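Local coordinates for binary enterotoxin of Clostridium perfringens component a (Clostridium perfringens, PDB 5WTZ), which binds NAD+ and, as the enzymatic component of a binary enterotoxin, probably transfers its ADP-ribose group to actin, at residues D149-L154 against K199-A204; A285-K290 against L386-Y391; S39-N44 against N73-N78. All blocks are in the same frame, centred on the assembly; numbering follows the deposited sequence.

Interaction 1: residues D149-L154 against K199-A204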
loop_
_atom_site.group_PDB
_atom_site.type_symbol
_atom_site.label_atom_id
_atom_site.label_comp_id
_atom_site.label_asym_id
_atom_site.label_seq_id
_atom_site.Cartn_x
_atom_site.Cartn_y
_atom_site.Cartn_z
ATOM N N ASP A 149 1.002 22.303 -18.316
ATOM C CA ASP A 149 1.270 23.630 -18.859
ATOM C C ASP A 149 0.495 24.668 -18.074
ATOM O O ASP A 149 0.352 25.821 -18.505
ATOM C CB ASP A 149 0.891 23.693 -20.340
ATOM C CG ASP A 149 1.465 24.909 -21.036
ATOM O OD1 ASP A 149 2.388 25.531 -20.470
ATOM O OD2 ASP A 149 0.996 25.245 -22.143
ATOM N N ILE A 150 -0.019 24.247 -16.923
ATOM C CA ILE A 150 -0.883 25.097 -16.112
ATOM C C ILE A 150 -0.567 24.983 -14.620
ATOM O O ILE A 150 0.113 24.054 -14.172
ATOM C CB ILE A 150 -2.406 24.785 -16.379
ATOM C CG1 ILE A 150 -2.728 23.291 -16.239
ATOM C CG2 ILE A 150 -2.842 25.270 -17.751
ATOM C CD1 ILE A 150 -2.945 22.828 -14.854
ATOM N N ASN A 151 -1.069 25.954 -13.866
ATOM C CA ASN A 151 -0.853 26.025 -12.433
ATOM C C ASN A 151 -1.422 24.817 -11.698
ATOM O O ASN A 151 -2.405 24.224 -12.134
ATOM C CB ASN A 151 -1.487 27.302 -11.877
ATOM C CG ASN A 151 -1.400 27.374 -10.370
ATOM O OD1 ASN A 151 -0.336 27.646 -9.815
ATOM N ND2 ASN A 151 -2.512 27.102 -9.694
ATOM N N SER A 152 -0.808 24.465 -10.578
ATOM C CA SER A 152 -1.448 23.566 -9.638
ATOM C C SER A 152 -1.412 24.171 -8.246
ATOM O O SER A 152 -0.461 24.872 -7.890
ATOM C CB SER A 152 -0.773 22.197 -9.641
ATOM O OG SER A 152 -1.429 21.302 -8.762
ATOM N N LYS A 153 -2.454 23.911 -7.459
ATOM C CA LYS A 153 -2.426 24.264 -6.045
ATOM C C LYS A 153 -1.579 23.247 -5.257
ATOM O O LYS A 153 -1.297 23.443 -4.069
ATOM C CB LYS A 153 -3.846 24.350 -5.489
ATOM C CG LYS A 153 -4.655 25.497 -6.076
ATOM C CD LYS A 153 -5.984 25.651 -5.363
ATOM C CE LYS A 153 -6.887 26.631 -6.095
ATOM N NZ LYS A 153 -8.217 26.728 -5.445
ATOM N N LEU A 154 -1.169 22.174 -5.928
ATOM C CA LEU A 154 -0.357 21.116 -5.315
ATOM C C LEU A 154 1.144 21.438 -5.445
ATOM O O LEU A 154 1.545 22.137 -6.375
ATOM C CB LEU A 154 -0.666 19.757 -5.962
ATOM C CG LEU A 154 -2.127 19.299 -5.966
ATOM C CD1 LEU A 154 -2.242 17.952 -6.667
ATOM C CD2 LEU A 154 -2.662 19.204 -4.544
ATOM N N LYS A 199 5.593 27.793 -15.386
ATOM C CA LYS A 199 4.867 29.065 -15.360
ATOM C C LYS A 199 5.304 29.949 -14.188
ATOM O O LYS A 199 4.469 30.500 -13.471
ATOM C CB LYS A 199 3.358 28.822 -15.293
ATOM C CG LYS A 199 2.763 28.127 -16.512
ATOM C CD LYS A 199 2.778 29.041 -17.726
ATOM C CE LYS A 199 2.000 28.434 -18.887
ATOM N NZ LYS A 199 2.108 29.233 -20.134
ATOM N N GLY A 200 6.614 30.048 -13.975
ATOM C CA GLY A 200 7.164 30.972 -12.995
ATOM C C GLY A 200 7.158 30.450 -11.571
ATOM O O GLY A 200 7.659 31.108 -10.658
ATOM N N LYS A 201 6.592 29.263 -11.383
ATOM C CA LYS A 201 6.430 28.683 -10.055
ATOM C C LYS A 201 7.239 27.403 -9.880
ATOM O O LYS A 201 7.290 26.551 -10.771
ATOM C CB LYS A 201 4.947 28.407 -9.787
ATOM C CG LYS A 201 4.638 27.735 -8.468
ATOM C CD LYS A 201 3.123 27.651 -8.294
ATOM C CE LYS A 201 2.734 26.883 -7.053
ATOM N NZ LYS A 201 3.360 27.464 -5.834
ATOM N N GLN A 202 7.863 27.266 -8.719
ATOM C CA GLN A 202 8.649 26.072 -8.428
ATOM C C GLN A 202 7.814 24.937 -7.845
ATOM O O GLN A 202 6.977 25.144 -6.968
ATOM C CB GLN A 202 9.793 26.404 -7.469
ATOM C CG GLN A 202 10.875 27.262 -8.098
ATOM C CD GLN A 202 12.064 27.487 -7.178
ATOM O OE1 GLN A 202 12.076 27.024 -6.034
ATOM N NE2 GLN A 202 13.069 28.211 -7.675
ATOM N N TYR A 203 8.073 23.732 -8.333
ATOM C CA TYR A 203 7.447 22.535 -7.815
ATOM C C TYR A 203 8.534 21.531 -7.487
ATOM O O TYR A 203 9.591 21.534 -8.113
ATOM C CB TYR A 203 6.468 21.940 -8.830
ATOM C CG TYR A 203 5.320 22.842 -9.223
ATOM C CD1 TYR A 203 5.472 23.802 -10.228
ATOM C CD2 TYR A 203 4.075 22.729 -8.602
ATOM C CE1 TYR A 203 4.413 24.632 -10.603
ATOM C CE2 TYR A 203 3.017 23.556 -8.967
ATOM C CZ TYR A 203 3.192 24.504 -9.968
ATOM O OH TYR A 203 2.149 25.326 -10.340
ATOM N N ALA A 204 8.277 20.670 -6.510
ATOM C CA ALA A 204 9.164 19.550 -6.243
ATOM C C ALA A 204 8.887 18.444 -7.260
ATOM O O ALA A 204 7.800 17.856 -7.263
ATOM C CB ALA A 204 8.977 19.041 -4.815
#
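Y203 turns the edge of its ring and its hydroxyl to the backbone of S152-L154. The hydroxyl accepts from the main chain: S152 N lies 3.1 Å from Y203 OH, and the N-H points almost straight at the oxygen (167°). Further down the same edge the carbonyl L154 O sits near the ring plane, 3.3 Å from Y203 CE2, and S152 O also lies near that plane but farther off. L154 O is buried here and has no hydrogen-bonding partner in the model; the ring-edge CE2 faces it, in at most a weak C-H···O approach. With CG anti to the carbonyl carbon (chi1 -61°), the tyrosine ring is directed at the loop. The side chain of N151 crosses that of Y203 at about a right angle, amide and ring planes 56° apart, and brings OD1 to 3.8 Å from K201 CD. K201 thus touches the loop with its aliphatic part, while its ammonium pairs with E110. S152 shapes the turn from within, since its OG accepts from L154 N at 3.0 Å, an ST turn. At the outer end K199 and D149 cross at a slant: K199 CE rests 3.1 Å from D149 O, and the salt bridge between K199 NZ and D149 OD1 is long, 3.7 Å. The Y97 ring meets that of Y203 and also touches S152. The contact therefore packs the loop leading into strand 156-162 against the beginning of strand 201-211, its sheet neighbour, at a surface edge of the first ADP-ribosyltransferase-like domain.

Interaction 2: residues A285-K290 against L386-Y391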
loop_
_atom_site.group_PDB
_atom_site.type_symbol
_atom_site.label_atom_id
_atom_site.label_comp_id
_atom_site.label_asym_id
_atom_site.label_seq_id
_atom_site.Cartn_x
_atom_site.Cartn_y
_atom_site.Cartn_z
ATOM N N ALA A 285 13.266 -20.018 15.908
ATOM C CA ALA A 285 12.511 -20.546 14.772
ATOM C C ALA A 285 12.372 -19.516 13.650
ATOM O O ALA A 285 12.507 -19.832 12.457
ATOM C CB ALA A 285 11.132 -21.003 15.228
ATOM N N LEU A 286 12.104 -18.272 14.030
ATOM C CA LEU A 286 11.815 -17.239 13.049
ATOM C C LEU A 286 13.079 -16.757 12.311
ATOM O O LEU A 286 12.991 -16.008 11.347
ATOM C CB LEU A 286 11.111 -16.066 13.731
ATOM C CG LEU A 286 9.748 -16.404 14.325
ATOM C CD1 LEU A 286 9.124 -15.239 15.085
ATOM C CD2 LEU A 286 8.798 -16.879 13.228
ATOM N N LYS A 287 14.244 -17.218 12.747
ATOM C CA LYS A 287 15.506 -16.880 12.096
ATOM C C LYS A 287 15.930 -17.956 11.096
ATOM O O LYS A 287 16.968 -17.830 10.446
ATOM C CB LYS A 287 16.628 -16.691 13.135
ATOM C CG LYS A 287 16.427 -15.507 14.081
ATOM C CD LYS A 287 17.551 -15.469 15.094
ATOM C CE LYS A 287 17.513 -14.171 15.889
ATOM N NZ LYS A 287 16.376 -14.155 16.833
ATOM N N LYS A 288 15.138 -19.018 10.969
ATOM C CA LYS A 288 15.609 -20.207 10.249
ATOM C C LYS A 288 15.409 -20.120 8.728
ATOM O O LYS A 288 16.114 -20.789 7.963
ATOM C CB LYS A 288 14.944 -21.467 10.813
ATOM C CG LYS A 288 15.478 -21.828 12.200
ATOM C CD LYS A 288 14.879 -23.090 12.771
ATOM C CE LYS A 288 15.458 -24.323 12.124
ATOM N NZ LYS A 288 15.076 -25.543 12.901
ATOM N N ARG A 289 14.470 -19.302 8.279
ATOM C CA ARG A 289 14.346 -19.064 6.851
ATOM C C ARG A 289 13.841 -17.655 6.585
ATOM O O ARG A 289 12.643 -17.393 6.686
ATOM C CB ARG A 289 13.424 -20.097 6.204
ATOM C CG ARG A 289 13.249 -19.898 4.704
ATOM C CD ARG A 289 12.329 -20.950 4.118
ATOM N NE ARG A 289 13.039 -22.163 3.711
ATOM C CZ ARG A 289 13.258 -22.517 2.446
ATOM N NH1 ARG A 289 12.814 -21.758 1.454
ATOM N NH2 ARG A 289 13.915 -23.635 2.174
ATOM N N LYS A 290 14.772 -16.752 6.272
ATOM C CA LYS A 290 14.469 -15.346 6.017
ATOM C C LYS A 290 13.484 -15.188 4.883
ATOM O O LYS A 290 13.505 -15.955 3.920
ATOM C CB LYS A 290 15.739 -14.565 5.684
ATOM C CG LYS A 290 16.651 -14.353 6.879
ATOM C CD LYS A 290 17.925 -13.705 6.421
ATOM C CE LYS A 290 18.829 -13.304 7.582
ATOM N NZ LYS A 290 18.265 -12.150 8.338
ATOM N N LEU A 386 4.550 -14.474 10.853
ATOM C CA LEU A 386 4.957 -14.074 12.195
ATOM C C LEU A 386 6.364 -13.492 12.152
ATOM O O LEU A 386 7.298 -14.136 11.681
ATOM C CB LEU A 386 4.888 -15.266 13.151
ATOM C CG LEU A 386 5.209 -15.037 14.633
ATOM C CD1 LEU A 386 4.216 -14.036 15.212
ATOM C CD2 LEU A 386 5.161 -16.351 15.411
ATOM N N ILE A 387 6.520 -12.274 12.659
ATOM C CA ILE A 387 7.786 -11.549 12.566
ATOM C C ILE A 387 8.500 -11.589 13.916
ATOM O O ILE A 387 7.837 -11.485 14.959
ATOM C CB ILE A 387 7.527 -10.073 12.103
ATOM C CG1 ILE A 387 6.846 -10.080 10.729
ATOM C CG2 ILE A 387 8.803 -9.245 12.083
ATOM C CD1 ILE A 387 6.344 -8.707 10.239
ATOM N N ASP A 388 9.829 -11.754 13.893
ATOM C CA ASP A 388 10.652 -11.814 15.097
ATOM C C ASP A 388 10.520 -10.538 15.934
ATOM O O ASP A 388 10.221 -9.458 15.416
ATOM C CB ASP A 388 12.127 -12.077 14.721
ATOM C CG ASP A 388 12.942 -12.694 15.866
ATOM O OD1 ASP A 388 12.362 -13.122 16.900
ATOM O OD2 ASP A 388 14.191 -12.756 15.739
ATOM N N HIS A 389 10.719 -10.669 17.239
ATOM C CA HIS A 389 10.670 -9.493 18.101
ATOM C C HIS A 389 11.862 -8.566 17.837
ATOM O O HIS A 389 12.904 -9.003 17.344
ATOM C CB HIS A 389 10.633 -9.917 19.568
ATOM C CG HIS A 389 11.882 -10.594 20.036
ATOM N ND1 HIS A 389 12.791 -9.986 20.870
ATOM C CD2 HIS A 389 12.365 -11.836 19.790
ATOM C CE1 HIS A 389 13.784 -10.824 21.124
ATOM N NE2 HIS A 389 13.550 -11.951 20.481
ATOM N N GLY A 390 11.700 -7.282 18.145
ATOM C CA GLY A 390 12.835 -6.378 18.176
ATOM C C GLY A 390 13.137 -5.634 16.890
ATOM O O GLY A 390 14.214 -5.064 16.755
ATOM N N TYR A 391 12.210 -5.646 15.940
ATOM C CA TYR A 391 12.342 -4.803 14.744
ATOM C C TYR A 391 11.687 -3.467 15.029
ATOM O O TYR A 391 11.304 -3.200 16.164
ATOM C CB TYR A 391 11.690 -5.459 13.525
ATOM C CG TYR A 391 12.504 -6.562 12.847
ATOM C CD1 TYR A 391 13.654 -6.264 12.103
ATOM C CD2 TYR A 391 12.085 -7.887 12.906
ATOM C CE1 TYR A 391 14.387 -7.278 11.462
ATOM C CE2 TYR A 391 12.809 -8.908 12.281
ATOM C CZ TYR A 391 13.948 -8.594 11.552
ATOM O OH TYR A 391 14.643 -9.614 10.930
#
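L286 and K287 divide the contact between an apolar and a charged half. L286 has its CB directed at the strand and meets it with both methyls. CD1 lies 3.9 Å from L386 CG and 3.8 Å from D388 N, whereas CD2 reaches the carbonyl L386 O at 3.5 Å. Next in sequence, K287 carries the charged half: K287 NZ donates to D388 OD2 at 2.8 Å, a salt bridge made through the syn lone pair of that carboxylate oxygen. The lysine runs extended until its last torsion, where a bend (chi4 72°) turns the ammonium onto the aspartate. Its aliphatic carbons travel with it, and K287 CE stands 3.6 Å from D388 OD2.

This joins the last turn of helix 272-286 and what follows it to the exit of strand 384-387, the middle strand of a three-stranded antiparallel sheet in the second ADP-ribosyltransferase domain. Just beyond, G390 and Y391 both face V337 in a G1 beta bulge, which lies between strands 384-387 and 391-403.

The second shell fixes D388. Its CG lies anti to the backbone N (chi1 -157°), with OD1 accepting from S283 OG, one helical turn before K287, and weakly from H389 N, 3.0 Å away. The buried carboxylate is thus held from both oxygens, which would probably favour its charged form. On the helix side, A285 O accepts from K288 N and also from W234 NE1. F340 touches both L286 and D388. L386 also touches I246 and Y249 of helix 240-263, and its side chain is about 4 Å from that of the NAD-binding residue E384 and about 7 Å from the bound NAD itself.

Interaction 3: residues S39-N44 against N73-N78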
loop_
_atom_site.group_PDB
_atom_site.type_symbol
_atom_site.label_atom_id
_atom_site.label_comp_id
_atom_site.label_asym_id
_atom_site.label_seq_id
_atom_site.Cartn_x
_atom_site.Cartn_y
_atom_site.Cartn_z
ATOM N N SER A 39 -16.861 -1.130 -21.857
ATOM C CA SER A 39 -17.090 0.239 -22.284
ATOM C C SER A 39 -17.856 1.006 -21.209
ATOM O O SER A 39 -17.457 2.101 -20.823
ATOM C CB SER A 39 -17.831 0.274 -23.616
ATOM O OG SER A 39 -16.916 0.091 -24.679
ATOM N N THR A 40 -18.926 0.413 -20.692
ATOM C CA THR A 40 -19.732 1.090 -19.678
ATOM C C THR A 40 -18.982 1.235 -18.354
ATOM O O THR A 40 -19.236 2.164 -17.600
ATOM C CB THR A 40 -21.057 0.359 -19.425
ATOM O OG1 THR A 40 -20.796 -0.914 -18.828
ATOM C CG2 THR A 40 -21.802 0.162 -20.719
ATOM N N SER A 41 -18.053 0.331 -18.067
ATOM C CA SER A 41 -17.264 0.459 -16.839
ATOM C C SER A 41 -16.181 1.526 -16.977
ATOM O O SER A 41 -15.928 2.283 -16.043
ATOM C CB SER A 41 -16.651 -0.882 -16.442
ATOM O OG SER A 41 -17.608 -1.676 -15.757
ATOM N N ILE A 42 -15.556 1.608 -18.145
ATOM C CA ILE A 42 -14.644 2.712 -18.414
ATOM C C ILE A 42 -15.407 4.045 -18.390
ATOM O O ILE A 42 -14.907 5.054 -17.884
ATOM C CB ILE A 42 -13.922 2.531 -19.766
ATOM C CG1 ILE A 42 -12.858 1.439 -19.645
ATOM C CG2 ILE A 42 -13.305 3.841 -20.244
ATOM C CD1 ILE A 42 -11.886 1.656 -18.504
ATOM N N ASN A 43 -16.629 4.046 -18.917
ATOM C CA ASN A 43 -17.463 5.240 -18.853
ATOM C C ASN A 43 -17.780 5.629 -17.416
ATOM O O ASN A 43 -17.820 6.810 -17.080
ATOM C CB ASN A 43 -18.759 5.040 -19.643
ATOM C CG ASN A 43 -18.626 5.450 -21.094
ATOM O OD1 ASN A 43 -17.866 6.360 -21.424
ATOM N ND2 ASN A 43 -19.381 4.794 -21.967
ATOM N N ASN A 44 -18.003 4.631 -16.568
ATOM C CA ASN A 44 -18.227 4.865 -15.147
ATOM C C ASN A 44 -16.983 5.455 -14.473
ATOM O O ASN A 44 -17.090 6.236 -13.529
ATOM C CB ASN A 44 -18.635 3.568 -14.432
ATOM C CG ASN A 44 -20.054 3.116 -14.771
ATOM O OD1 ASN A 44 -20.856 3.868 -15.346
ATOM N ND2 ASN A 44 -20.377 1.881 -14.396
ATOM N N ASN A 73 -18.432 -3.567 -8.000
ATOM C CA ASN A 73 -17.686 -4.806 -8.143
ATOM C C ASN A 73 -17.397 -5.069 -9.613
ATOM O O ASN A 73 -16.252 -5.313 -9.990
ATOM C CB ASN A 73 -18.457 -5.968 -7.522
ATOM C CG ASN A 73 -18.445 -5.926 -6.007
ATOM O OD1 ASN A 73 -17.569 -5.317 -5.402
ATOM N ND2 ASN A 73 -19.426 -6.567 -5.386
ATOM N N GLU A 74 -18.433 -4.989 -10.446
ATOM C CA GLU A 74 -18.275 -5.185 -11.890
ATOM C C GLU A 74 -17.338 -4.139 -12.476
ATOM O O GLU A 74 -16.469 -4.454 -13.289
ATOM C CB GLU A 74 -19.629 -5.137 -12.614
ATOM C CG GLU A 74 -20.673 -6.096 -12.060
ATOM C CD GLU A 74 -20.188 -7.535 -12.018
ATOM O OE1 GLU A 74 -19.910 -8.106 -13.096
ATOM O OE2 GLU A 74 -20.076 -8.094 -10.902
ATOM N N ASP A 75 -17.518 -2.893 -12.057
ATOM C CA ASP A 75 -16.615 -1.827 -12.462
ATOM C C ASP A 75 -15.156 -2.165 -12.145
ATOM O O ASP A 75 -14.281 -2.040 -13.011
ATOM C CB ASP A 75 -17.022 -0.517 -11.796
ATOM C CG ASP A 75 -18.353 -0.013 -12.308
ATOM O OD1 ASP A 75 -18.641 -0.253 -13.496
ATOM O OD2 ASP A 75 -19.111 0.608 -11.533
ATOM N N LEU A 76 -14.896 -2.610 -10.920
ATOM C CA LEU A 76 -13.537 -2.974 -10.536
ATOM C C LEU A 76 -12.988 -4.077 -11.449
ATOM O O LEU A 76 -11.861 -3.984 -11.932
ATOM C CB LEU A 76 -13.485 -3.414 -9.071
ATOM C CG LEU A 76 -13.675 -2.305 -8.032
ATOM C CD1 LEU A 76 -13.483 -2.841 -6.635
ATOM C CD2 LEU A 76 -12.730 -1.148 -8.290
ATOM N N LYS A 77 -13.794 -5.106 -11.699
ATOM C CA LYS A 77 -13.373 -6.214 -12.551
ATOM C C LYS A 77 -13.160 -5.768 -13.998
ATOM O O LYS A 77 -12.144 -6.090 -14.613
ATOM C CB LYS A 77 -14.401 -7.351 -12.509
ATOM C CG LYS A 77 -14.697 -7.904 -11.115
ATOM C CD LYS A 77 -15.951 -8.785 -11.126
ATOM C CE LYS A 77 -16.343 -9.253 -9.724
ATOM N NZ LYS A 77 -15.471 -10.349 -9.218
ATOM N N ASN A 78 -14.117 -5.012 -14.534
ATOM C CA ASN A 78 -14.117 -4.680 -15.959
ATOM C C ASN A 78 -13.086 -3.621 -16.358
ATOM O O ASN A 78 -12.566 -3.662 -17.468
ATOM C CB ASN A 78 -15.511 -4.215 -16.406
ATOM C CG ASN A 78 -16.597 -5.242 -16.120
ATOM O OD1 ASN A 78 -16.323 -6.432 -15.953
ATOM N ND2 ASN A 78 -17.841 -4.779 -16.051
#
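S41 and D75 meet where helices 36-61 and 70-83 cross in the helical part of the first ADP-ribosyltransferase-like domain. The axes of the two short helical segments come within 8.8 Å at an angle of 105°, nearly perpendicular, and the CA atoms of S41 and D75 are 5.0 Å apart.

Apolar contact between the segments is slight: S41 CB packs 3.5 Å from N78 CB. Elsewhere on this crossing, I42 touches I79 and A82 of helix 70-83.

Hydrogen bonds link the polar side chains in a chain. N78 ND2 donates to S41 OG at 3.1 Å, with the serine oxygen slightly out of the N78 amide plane. S41 OG in turn donates to D75 OD1 at 2.9 Å, on the anti lone pair, the side away from OD2. The serine hydroxyl thus relays between the two side chains, which sit one turn apart on their helix; A37 O, within the serine's own helix, is a weak, competing acceptor for the same proton.

D75 OD1 takes a second donor, N44 ND2, which reaches it at 2.9 Å with its N-H close to straight (160°). The amide of N44 is turned almost perpendicular to the carboxylate of D75. Its nitrogen meets OD1 on the syn side, 28° out of the carboxylate plane.

In the fold
The chain holds two ADP-ribosyltransferase-like domains whose five-stranded sheets share the strand order 1-3-5-4-2. Interactions 1 and 3 fall in the first, interaction 2 in the second, where NAD is bound. None of the three touches another. Interactions 1 and 3 lie about 33 Å apart between centres, with nearest atoms about 20 Å apart; interaction 2 is about 46 Å from interaction 1 and about 42 Å from interaction 3, centre to centre, on the other side of the chain's centre. They follow one another along the sequence in the order 3, 1, 2. Only interaction 2 borders the nucleotide pocket, through L386; the other two lie away from it.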